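Local coordinates for gluconokinase (Sinorhizobium meliloti, PDB 3T61), which probably phosphorylates D-gluconate with ATP, giving 6-phospho-D-gluconate and ADP, as a kinase of the GntK/GntV family, at residues S33-C42 with L166-L177; G110-G119 with P151-V162. All blocks are in the same frame, centred on the assembly; numbering follows the deposited sequence.

Interaction 1 (S33-C42 with L166-L177); sequences SVGEAIAEAC and LAEIVREALAGL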
loop_
_atom_site.group_PDB
_atom_site.type_symbol
_atom_site.label_atom_id
_atom_site.label_comp_id
_atom_site.label_asym_id
_atom_site.label_seq_id
_atom_site.Cartn_x
_atom_site.Cartn_y
_atom_site.Cartn_z
ATOM N N SER A 33 -13.078 2.221 -9.071
ATOM C CA SER A 33 -14.450 1.889 -9.482
ATOM C C SER A 33 -14.741 2.389 -10.902
ATOM O O SER A 33 -15.286 1.667 -11.736
ATOM C CB SER A 33 -15.471 2.498 -8.518
ATOM O OG SER A 33 -15.318 1.963 -7.216
ATOM N N VAL A 34 -14.367 3.636 -11.162
ATOM C CA VAL A 34 -14.588 4.238 -12.466
ATOM C C VAL A 34 -13.708 3.573 -13.511
ATOM O O VAL A 34 -14.160 3.267 -14.621
ATOM C CB VAL A 34 -14.274 5.748 -12.442
ATOM C CG1 VAL A 34 -14.437 6.330 -13.833
ATOM C CG2 VAL A 34 -15.182 6.457 -11.437
ATOM N N GLY A 35 -12.448 3.348 -13.139
ATOM C CA GLY A 35 -11.505 2.710 -14.041
ATOM C C GLY A 35 -11.969 1.336 -14.486
ATOM O O GLY A 35 -11.843 0.972 -15.658
ATOM N N GLU A 36 -12.515 0.564 -13.555
ATOM C CA GLU A 36 -12.977 -0.769 -13.898
ATOM C C GLU A 36 -14.187 -0.710 -14.823
ATOM O O GLU A 36 -14.258 -1.454 -15.799
ATOM C CB GLU A 36 -13.276 -1.557 -12.621
ATOM C CG GLU A 36 -12.023 -1.739 -11.774
ATOM C CD GLU A 36 -12.266 -2.418 -10.444
ATOM O OE1 GLU A 36 -13.140 -1.949 -9.681
ATOM O OE2 GLU A 36 -11.569 -3.416 -10.154
ATOM N N ALA A 37 -15.125 0.187 -14.537
ATOM C CA ALA A 37 -16.313 0.325 -15.379
ATOM C C ALA A 37 -15.908 0.757 -16.796
ATOM O O ALA A 37 -16.376 0.180 -17.769
ATOM C CB ALA A 37 -17.295 1.334 -14.756
ATOM N N ILE A 38 -15.041 1.764 -16.908
ATOM C CA ILE A 38 -14.558 2.236 -18.204
ATOM C C ILE A 38 -13.929 1.063 -18.976
ATOM O O ILE A 38 -14.250 0.822 -20.143
ATOM C CB ILE A 38 -13.451 3.324 -18.064
ATOM C CG1 ILE A 38 -13.994 4.584 -17.385
ATOM C CG2 ILE A 38 -12.868 3.648 -19.446
ATOM C CD1 ILE A 38 -14.810 5.483 -18.279
ATOM N N ALA A 39 -13.018 0.355 -18.311
ATOM C CA ALA A 39 -12.322 -0.781 -18.908
ATOM C C ALA A 39 -13.291 -1.840 -19.422
ATOM O O ALA A 39 -13.157 -2.336 -20.540
ATOM C CB ALA A 39 -11.377 -1.399 -17.899
ATOM N N GLU A 40 -14.269 -2.191 -18.601
ATOM C CA GLU A 40 -15.221 -3.197 -19.016
ATOM C C GLU A 40 -16.004 -2.719 -20.236
ATOM O O GLU A 40 -16.193 -3.468 -21.194
ATOM C CB GLU A 40 -16.167 -3.526 -17.870
ATOM C CG GLU A 40 -17.103 -4.661 -18.192
ATOM C CD GLU A 40 -17.851 -5.161 -16.975
ATOM O OE1 GLU A 40 -18.536 -4.347 -16.320
ATOM O OE2 GLU A 40 -17.753 -6.370 -16.678
ATOM N N ALA A 41 -16.446 -1.466 -20.209
ATOM C CA ALA A 41 -17.205 -0.911 -21.319
ATOM C C ALA A 41 -16.406 -0.888 -22.623
ATOM O O ALA A 41 -16.966 -1.092 -23.696
ATOM C CB ALA A 41 -17.686 0.501 -20.971
ATOM N N CYS A 42 -15.098 -0.659 -22.532
ATOM C CA CYS A 42 -14.247 -0.592 -23.722
ATOM C C CYS A 42 -13.600 -1.911 -24.136
ATOM O O CYS A 42 -12.928 -1.978 -25.162
ATOM C CB CYS A 42 -13.133 0.437 -23.516
ATOM S SG CYS A 42 -13.685 2.102 -23.155
ATOM N N LEU A 166 -22.461 7.067 -9.355
ATOM C CA LEU A 166 -21.346 6.402 -10.030
ATOM C C LEU A 166 -21.658 6.088 -11.492
ATOM O O LEU A 166 -20.809 6.261 -12.368
ATOM C CB LEU A 166 -20.982 5.095 -9.309
ATOM C CG LEU A 166 -19.960 4.192 -10.017
ATOM C CD1 LEU A 166 -18.630 4.925 -10.177
ATOM C CD2 LEU A 166 -19.779 2.908 -9.210
ATOM N N ALA A 167 -22.875 5.626 -11.756
ATOM C CA ALA A 167 -23.273 5.287 -13.120
ATOM C C ALA A 167 -23.246 6.518 -14.025
ATOM O O ALA A 167 -23.026 6.404 -15.226
ATOM C CB ALA A 167 -24.672 4.663 -13.121
ATOM N N GLU A 168 -23.477 7.691 -13.442
ATOM C CA GLU A 168 -23.467 8.937 -14.197
ATOM C C GLU A 168 -22.031 9.360 -14.434
ATOM O O GLU A 168 -21.699 9.875 -15.502
ATOM C CB GLU A 168 -24.194 10.053 -13.436
ATOM C CG GLU A 168 -25.710 9.915 -13.353
ATOM C CD GLU A 168 -26.385 9.842 -14.713
ATOM O OE1 GLU A 168 -25.996 10.583 -15.644
ATOM O OE2 GLU A 168 -27.325 9.044 -14.849
ATOM N N ILE A 169 -21.181 9.161 -13.430
ATOM C CA ILE A 169 -19.777 9.525 -13.565
ATOM C C ILE A 169 -19.151 8.730 -14.711
ATOM O O ILE A 169 -18.378 9.264 -15.507
ATOM C CB ILE A 169 -18.982 9.242 -12.266
ATOM C CG1 ILE A 169 -19.482 10.135 -11.126
ATOM C CG2 ILE A 169 -17.499 9.505 -12.495
ATOM C CD1 ILE A 169 -18.938 9.728 -9.758
ATOM N N VAL A 170 -19.499 7.453 -14.801
ATOM C CA VAL A 170 -18.959 6.597 -15.850
ATOM C C VAL A 170 -19.483 6.972 -17.237
ATOM O O VAL A 170 -18.705 7.093 -18.193
ATOM C CB VAL A 170 -19.268 5.123 -15.544
ATOM C CG1 VAL A 170 -18.928 4.255 -16.730
ATOM C CG2 VAL A 170 -18.481 4.689 -14.309
ATOM N N ARG A 171 -20.796 7.170 -17.342
ATOM C CA ARG A 171 -21.410 7.544 -18.615
ATOM C C ARG A 171 -20.772 8.828 -19.125
ATOM O O ARG A 171 -20.472 8.944 -20.313
ATOM C CB ARG A 171 -22.921 7.747 -18.457
ATOM C CG ARG A 171 -23.621 8.207 -19.733
ATOM C CD ARG A 171 -25.084 8.566 -19.470
ATOM N NE ARG A 171 -25.212 9.588 -18.434
ATOM C CZ ARG A 171 -24.933 10.878 -18.600
ATOM N NH1 ARG A 171 -24.512 11.325 -19.775
ATOM N NH2 ARG A 171 -25.049 11.717 -17.576
ATOM N N GLU A 172 -20.550 9.786 -18.227
ATOM C CA GLU A 172 -19.936 11.052 -18.620
ATOM C C GLU A 172 -18.464 10.905 -19.018
ATOM O O GLU A 172 -17.999 11.551 -19.960
ATOM C CB GLU A 172 -20.078 12.084 -17.494
ATOM C CG GLU A 172 -21.515 12.547 -17.281
ATOM C CD GLU A 172 -21.739 13.179 -15.929
ATOM O OE1 GLU A 172 -20.899 13.996 -15.511
ATOM O OE2 GLU A 172 -22.768 12.865 -15.287
ATOM N N ALA A 173 -17.725 10.063 -18.302
ATOM C CA ALA A 173 -16.312 9.857 -18.619
ATOM C C ALA A 173 -16.206 9.239 -20.018
ATOM O O ALA A 173 -15.373 9.644 -20.820
ATOM C CB ALA A 173 -15.669 8.937 -17.580
ATOM N N LEU A 174 -17.077 8.276 -20.300
ATOM C CA LEU A 174 -17.093 7.601 -21.585
ATOM C C LEU A 174 -17.498 8.548 -22.708
ATOM O O LEU A 174 -16.959 8.474 -23.817
ATOM C CB LEU A 174 -18.033 6.389 -21.522
ATOM C CG LEU A 174 -17.503 5.198 -20.703
ATOM C CD1 LEU A 174 -18.563 4.094 -20.599
ATOM C CD2 LEU A 174 -16.238 4.654 -21.371
ATOM N N ALA A 175 -18.436 9.451 -22.427
ATOM C CA ALA A 175 -18.867 10.406 -23.441
ATOM C C ALA A 175 -17.704 11.347 -23.729
ATOM O O ALA A 175 -17.456 11.703 -24.879
ATOM C CB ALA A 175 -20.093 11.199 -22.958
ATOM N N GLY A 176 -16.995 11.755 -22.683
ATOM C CA GLY A 176 -15.853 12.632 -22.877
ATOM C C GLY A 176 -14.776 11.924 -23.696
ATOM O O GLY A 176 -14.125 12.530 -24.560
ATOM N N LEU A 177 -14.586 10.633 -23.434
ATOM C CA LEU A 177 -13.592 9.850 -24.164
ATOM C C LEU A 177 -14.032 9.666 -25.615
ATOM O O LEU A 177 -13.204 9.659 -26.523
ATOM C CB LEU A 177 -13.388 8.480 -23.496
ATOM C CG LEU A 177 -12.648 8.504 -22.152
ATOM C CD1 LEU A 177 -12.792 7.167 -21.439
ATOM C CD2 LEU A 177 -11.182 8.827 -22.394
#
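Ile38 pushes its CD1 into a pocket on the facing helix made by Val170, Ala173, Leu174 and Leu177, which is knobs-into-holes packing. The methyl lies 3.5 Å from CD2 of Leu174 and 3.6 Å from CB of Ala173. CG1 of Ile38 stands anti to the carbonyl carbon (chi1 -64°), and from there the chain end comes closer to 166-177 than the direction of its CB would suggest. Ile38 and Leu174 run past each other in opposite senses, flank against flank, whereas Ile38 and Leu177 approach tip to tip, with CG2 of the isoleucine 4.0 Å from CD1 of the leucine. Leu174 divides its two methyls: CD2 serves Ile38 and the sulfur of Cys42, while CD1 rests 3.7 Å from CB of Ala41.

The two helices cross at -54° with their axes 9.8 Å apart, and both lie on one face of the parallel sheet of a P-loop kinase fold, against strand 113-118. The helix carrying 33-42 is the one that follows the probable Walker A loop.

Nearer the start of both segments the backbones come closest at Val34 and Val170, whose CA atoms are 6.0 Å apart; beside them CB of Ala37 fits against both methyls of Val170, the nearer being CG2 at 3.6 Å. Val34 works through CG2, which its chi1 of 177° sets anti to the carbonyl carbon; this methyl is 4.0 Å from CG2 of Ile169, whose side chain it meets at about a right angle. Leu166 slides by Val34 in the opposite direction, its CD1 touching the same methyl and extending the apolar seam to CB of Ser33.

Interaction 2 (G110-G119 with P151-V162); sequences GGLAFVFLHG and PRGEVRTVAVDV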
loop_
_atom_site.group_PDB
_atom_site.type_symbol
_atom_site.label_atom_id
_atom_site.label_comp_id
_atom_site.label_asym_id
_atom_site.label_seq_id
_atom_site.Cartn_x
_atom_site.Cartn_y
_atom_site.Cartn_z
ATOM N N GLY A 110 1.027 11.329 -27.948
ATOM C CA GLY A 110 -0.197 11.631 -28.669
ATOM C C GLY A 110 -1.251 10.538 -28.616
ATOM O O GLY A 110 -2.161 10.515 -29.448
ATOM N N GLY A 111 -1.145 9.631 -27.646
ATOM C CA GLY A 111 -2.121 8.558 -27.551
ATOM C C GLY A 111 -2.664 8.254 -26.161
ATOM O O GLY A 111 -3.346 7.248 -25.980
ATOM N N LEU A 112 -2.390 9.111 -25.182
ATOM C CA LEU A 112 -2.866 8.864 -23.819
ATOM C C LEU A 112 -3.981 9.809 -23.340
ATOM O O LEU A 112 -3.845 11.032 -23.407
ATOM C CB LEU A 112 -1.687 8.934 -22.838
ATOM C CG LEU A 112 -1.989 8.603 -21.372
ATOM C CD1 LEU A 112 -2.445 7.155 -21.273
ATOM C CD2 LEU A 112 -0.753 8.859 -20.497
ATOM N N ALA A 113 -5.070 9.224 -22.842
ATOM C CA ALA A 113 -6.208 9.986 -22.323
ATOM C C ALA A 113 -6.305 9.899 -20.798
ATOM O O ALA A 113 -6.058 8.846 -20.200
ATOM C CB ALA A 113 -7.508 9.483 -22.946
ATOM N N PHE A 114 -6.674 11.015 -20.181
ATOM C CA PHE A 114 -6.826 11.098 -18.735
ATOM C C PHE A 114 -8.272 11.437 -18.362
ATOM O O PHE A 114 -8.878 12.319 -18.970
ATOM C CB PHE A 114 -5.929 12.201 -18.174
ATOM C CG PHE A 114 -4.484 11.813 -18.016
ATOM C CD1 PHE A 114 -4.035 11.213 -16.842
ATOM C CD2 PHE A 114 -3.563 12.094 -19.021
ATOM C CE1 PHE A 114 -2.681 10.909 -16.661
ATOM C CE2 PHE A 114 -2.205 11.794 -18.853
ATOM C CZ PHE A 114 -1.764 11.199 -17.668
ATOM N N VAL A 115 -8.809 10.731 -17.371
ATOM C CA VAL A 115 -10.151 10.980 -16.838
ATOM C C VAL A 115 -9.874 11.506 -15.408
ATOM O O VAL A 115 -9.389 10.771 -14.543
ATOM C CB VAL A 115 -11.000 9.675 -16.815
ATOM C CG1 VAL A 115 -12.289 9.883 -16.035
ATOM C CG2 VAL A 115 -11.342 9.250 -18.247
ATOM N N PHE A 116 -10.132 12.798 -15.198
ATOM C CA PHE A 116 -9.901 13.468 -13.915
ATOM C C PHE A 116 -11.145 13.501 -13.018
ATOM O O PHE A 116 -12.084 14.255 -13.268
ATOM C CB PHE A 116 -9.394 14.897 -14.179
ATOM C CG PHE A 116 -9.252 15.755 -12.938
ATOM C CD1 PHE A 116 -8.700 15.233 -11.766
ATOM C CD2 PHE A 116 -9.649 17.099 -12.955
ATOM C CE1 PHE A 116 -8.535 16.031 -10.630
ATOM C CE2 PHE A 116 -9.489 17.914 -11.822
ATOM C CZ PHE A 116 -8.932 17.380 -10.654
ATOM N N LEU A 117 -11.145 12.664 -11.982
ATOM C CA LEU A 117 -12.252 12.609 -11.032
ATOM C C LEU A 117 -11.947 13.663 -9.979
ATOM O O LEU A 117 -10.881 13.636 -9.382
ATOM C CB LEU A 117 -12.325 11.233 -10.375
ATOM C CG LEU A 117 -12.513 10.044 -11.314
ATOM C CD1 LEU A 117 -12.478 8.765 -10.496
ATOM C CD2 LEU A 117 -13.831 10.182 -12.111
ATOM N N HIS A 118 -12.886 14.573 -9.739
ATOM C CA HIS A 118 -12.648 15.642 -8.783
ATOM C C HIS A 118 -13.873 16.088 -7.963
ATOM O O HIS A 118 -15.034 15.950 -8.377
ATOM C CB HIS A 118 -12.084 16.848 -9.530
ATOM C CG HIS A 118 -13.065 17.470 -10.471
ATOM N ND1 HIS A 118 -13.809 18.582 -10.139
ATOM C CD2 HIS A 118 -13.492 17.086 -11.700
ATOM C CE1 HIS A 118 -14.651 18.857 -11.121
ATOM N NE2 HIS A 118 -14.482 17.963 -12.080
ATOM N N GLY A 119 -13.575 16.644 -6.795
ATOM C CA GLY A 119 -14.604 17.132 -5.901
ATOM C C GLY A 119 -13.893 17.891 -4.806
ATOM O O GLY A 119 -12.667 17.810 -4.700
ATOM N N PRO A 151 -5.394 19.261 -13.835
ATOM C CA PRO A 151 -5.064 18.878 -15.212
ATOM C C PRO A 151 -5.915 19.514 -16.304
ATOM O O PRO A 151 -5.549 19.473 -17.473
ATOM C CB PRO A 151 -5.232 17.370 -15.188
ATOM C CG PRO A 151 -6.438 17.220 -14.291
ATOM C CD PRO A 151 -6.129 18.179 -13.151
ATOM N N ARG A 152 -7.048 20.094 -15.931
ATOM C CA ARG A 152 -7.929 20.703 -16.916
ATOM C C ARG A 152 -7.191 21.669 -17.827
ATOM O O ARG A 152 -6.404 22.506 -17.381
ATOM C CB ARG A 152 -9.118 21.371 -16.218
ATOM C CG ARG A 152 -10.146 20.327 -15.796
ATOM C CD ARG A 152 -11.265 20.869 -14.947
ATOM N NE ARG A 152 -10.808 21.291 -13.630
ATOM C CZ ARG A 152 -11.625 21.523 -12.608
ATOM N NH1 ARG A 152 -12.937 21.367 -12.763
ATOM N NH2 ARG A 152 -11.134 21.913 -11.439
ATOM N N GLY A 153 -7.433 21.523 -19.120
ATOM C CA GLY A 153 -6.754 22.369 -20.080
ATOM C C GLY A 153 -5.730 21.530 -20.819
ATOM O O GLY A 153 -5.544 21.689 -22.026
ATOM N N GLU A 154 -5.072 20.627 -20.092
ATOM C CA GLU A 154 -4.075 19.745 -20.689
ATOM C C GLU A 154 -4.756 18.898 -21.756
ATOM O O GLU A 154 -5.972 18.715 -21.729
ATOM C CB GLU A 154 -3.431 18.861 -19.609
ATOM C CG GLU A 154 -2.521 19.641 -18.660
ATOM C CD GLU A 154 -2.075 18.839 -17.449
ATOM O OE1 GLU A 154 -1.999 17.597 -17.548
ATOM O OE2 GLU A 154 -1.784 19.456 -16.400
ATOM N N VAL A 155 -3.965 18.381 -22.690
ATOM C CA VAL A 155 -4.487 17.581 -23.791
ATOM C C VAL A 155 -5.201 16.292 -23.417
ATOM O O VAL A 155 -4.896 15.669 -22.406
ATOM C CB VAL A 155 -3.358 17.239 -24.795
ATOM C CG1 VAL A 155 -2.807 18.515 -25.394
ATOM C CG2 VAL A 155 -2.245 16.449 -24.097
ATOM N N ARG A 156 -6.158 15.906 -24.256
ATOM C CA ARG A 156 -6.938 14.684 -24.089
ATOM C C ARG A 156 -7.294 14.366 -22.633
ATOM O O ARG A 156 -7.067 13.252 -22.149
ATOM C CB ARG A 156 -6.176 13.507 -24.719
ATOM C CG ARG A 156 -5.895 13.675 -26.223
ATOM C CD ARG A 156 -5.085 12.505 -26.778
ATOM N NE ARG A 156 -3.791 12.378 -26.106
ATOM C CZ ARG A 156 -2.743 13.167 -26.328
ATOM N NH1 ARG A 156 -2.823 14.146 -27.217
ATOM N NH2 ARG A 156 -1.619 12.991 -25.646
ATOM N N THR A 157 -7.874 15.354 -21.954
ATOM C CA THR A 157 -8.273 15.226 -20.558
ATOM C C THR A 157 -9.772 15.479 -20.372
ATOM O O THR A 157 -10.295 16.514 -20.786
ATOM C CB THR A 157 -7.498 16.226 -19.674
ATOM O OG1 THR A 157 -6.091 16.041 -19.866
ATOM C CG2 THR A 157 -7.832 16.020 -18.202
ATOM N N VAL A 158 -10.449 14.524 -19.746
ATOM C CA VAL A 158 -11.873 14.618 -19.467
ATOM C C VAL A 158 -12.034 14.732 -17.946
ATOM O O VAL A 158 -11.555 13.874 -17.191
ATOM C CB VAL A 158 -12.619 13.363 -19.965
ATOM C CG1 VAL A 158 -14.112 13.484 -19.702
ATOM C CG2 VAL A 158 -12.358 13.169 -21.441
ATOM N N ALA A 159 -12.685 15.804 -17.498
ATOM C CA ALA A 159 -12.900 16.028 -16.072
ATOM C C ALA A 159 -14.330 15.682 -15.708
ATOM O O ALA A 159 -15.264 16.022 -16.442
ATOM C CB ALA A 159 -12.602 17.488 -15.708
ATOM N N VAL A 160 -14.504 14.993 -14.583
ATOM C CA VAL A 160 -15.840 14.607 -14.132
ATOM C C VAL A 160 -15.959 14.831 -12.631
ATOM O O VAL A 160 -15.113 14.366 -11.865
ATOM C CB VAL A 160 -16.133 13.127 -14.433
ATOM C CG1 VAL A 160 -17.588 12.805 -14.083
ATOM C CG2 VAL A 160 -15.855 12.828 -15.896
ATOM N N ASP A 161 -17.002 15.555 -12.217
ATOM C CA ASP A 161 -17.221 15.836 -10.799
ATOM C C ASP A 161 -17.810 14.579 -10.171
ATOM O O ASP A 161 -18.598 13.886 -10.795
ATOM C CB ASP A 161 -18.184 17.018 -10.629
ATOM C CG ASP A 161 -18.094 17.645 -9.255
ATOM O OD1 ASP A 161 -18.545 17.018 -8.279
ATOM O OD2 ASP A 161 -17.555 18.764 -9.149
ATOM N N VAL A 162 -17.430 14.280 -8.935
ATOM C CA VAL A 162 -17.910 13.064 -8.284
ATOM C C VAL A 162 -19.187 13.188 -7.448
ATOM O O VAL A 162 -19.700 12.185 -6.943
ATOM C CB VAL A 162 -16.798 12.452 -7.395
ATOM C CG1 VAL A 162 -15.569 12.178 -8.231
ATOM C CG2 VAL A 162 -16.480 13.386 -6.253
HETATM O O HOH W 1 1.543 13.298 -25.817
HETATM O O HOH W 2 -3.148 13.299 -22.214
#
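Phe116 lays one face of its ring over the pyrrolidine of Pro151, a CH-pi contact with Pro151 CD 3.6 Å from the ring centroid and 12° off the normal. CG anti to the backbone N (chi1 174°) carries the ring over that proline. Two residues on, the His118 ring lies between CA of Asp161 on one face and the guanidinium of Arg152 on the other, NH1 of Arg152 being 3.5 Å from CE1 of His118; ring and guanidinium planes are turned 51° apart, so this is not a parallel stack, and the charge of Arg152 is paired with Asp150.

Beneath these side chains, strands 113-118 and 157-161 run parallel in register, Phe114 beside Thr157 through His118 beside Asp161. Six backbone hydrogen bonds join the two segments, from Phe114 N to Arg156 O through Val162 N to His118 O.

Arg156, bent at chi3, gives NE to Leu112 O at 3.0 Å, from above the carbonyl plane, and sets a guanidinium face against Gly110 CA. An alanine here would be likely to leave Leu112 O without this donor and uncover Gly110. Water 2 also donates to Leu112 O and bridges it to Val155 O.

Strand 157-161 is outermost in the chain's sheet, whereas 113-118 also bonds to strand 21-24; Val115, Leu117 and Val160 face helix 166-187, while on the other side Phe114 and Pro151 touch Arg101 of helix 98-106.

How the interactions relate
Interaction 1 is a helix pair packed on one face of the sheet to which both strands of interaction 2 belong, with centres about 13 Å apart. Direct packing joins them: CD1 of Leu117 is 3.7 Å from CG2 of Val34, and CG2 of Ile169 is 3.7 Å from both Leu117 CD2 and Val160 CG1. Farther along, Val158 CG2 comes within 3.5 Å of Gly176 C. After a short connection strand 157-161 is followed by helix 166-187, which packs back over it. Both contacts border the probable Walker A loop, through Ser33 and Leu117; the Leu117 side chain is about 6 Å from a bound phosphate ion, probably from the crystallisation liquor, whose place is consistent with a nucleotide-phosphate site.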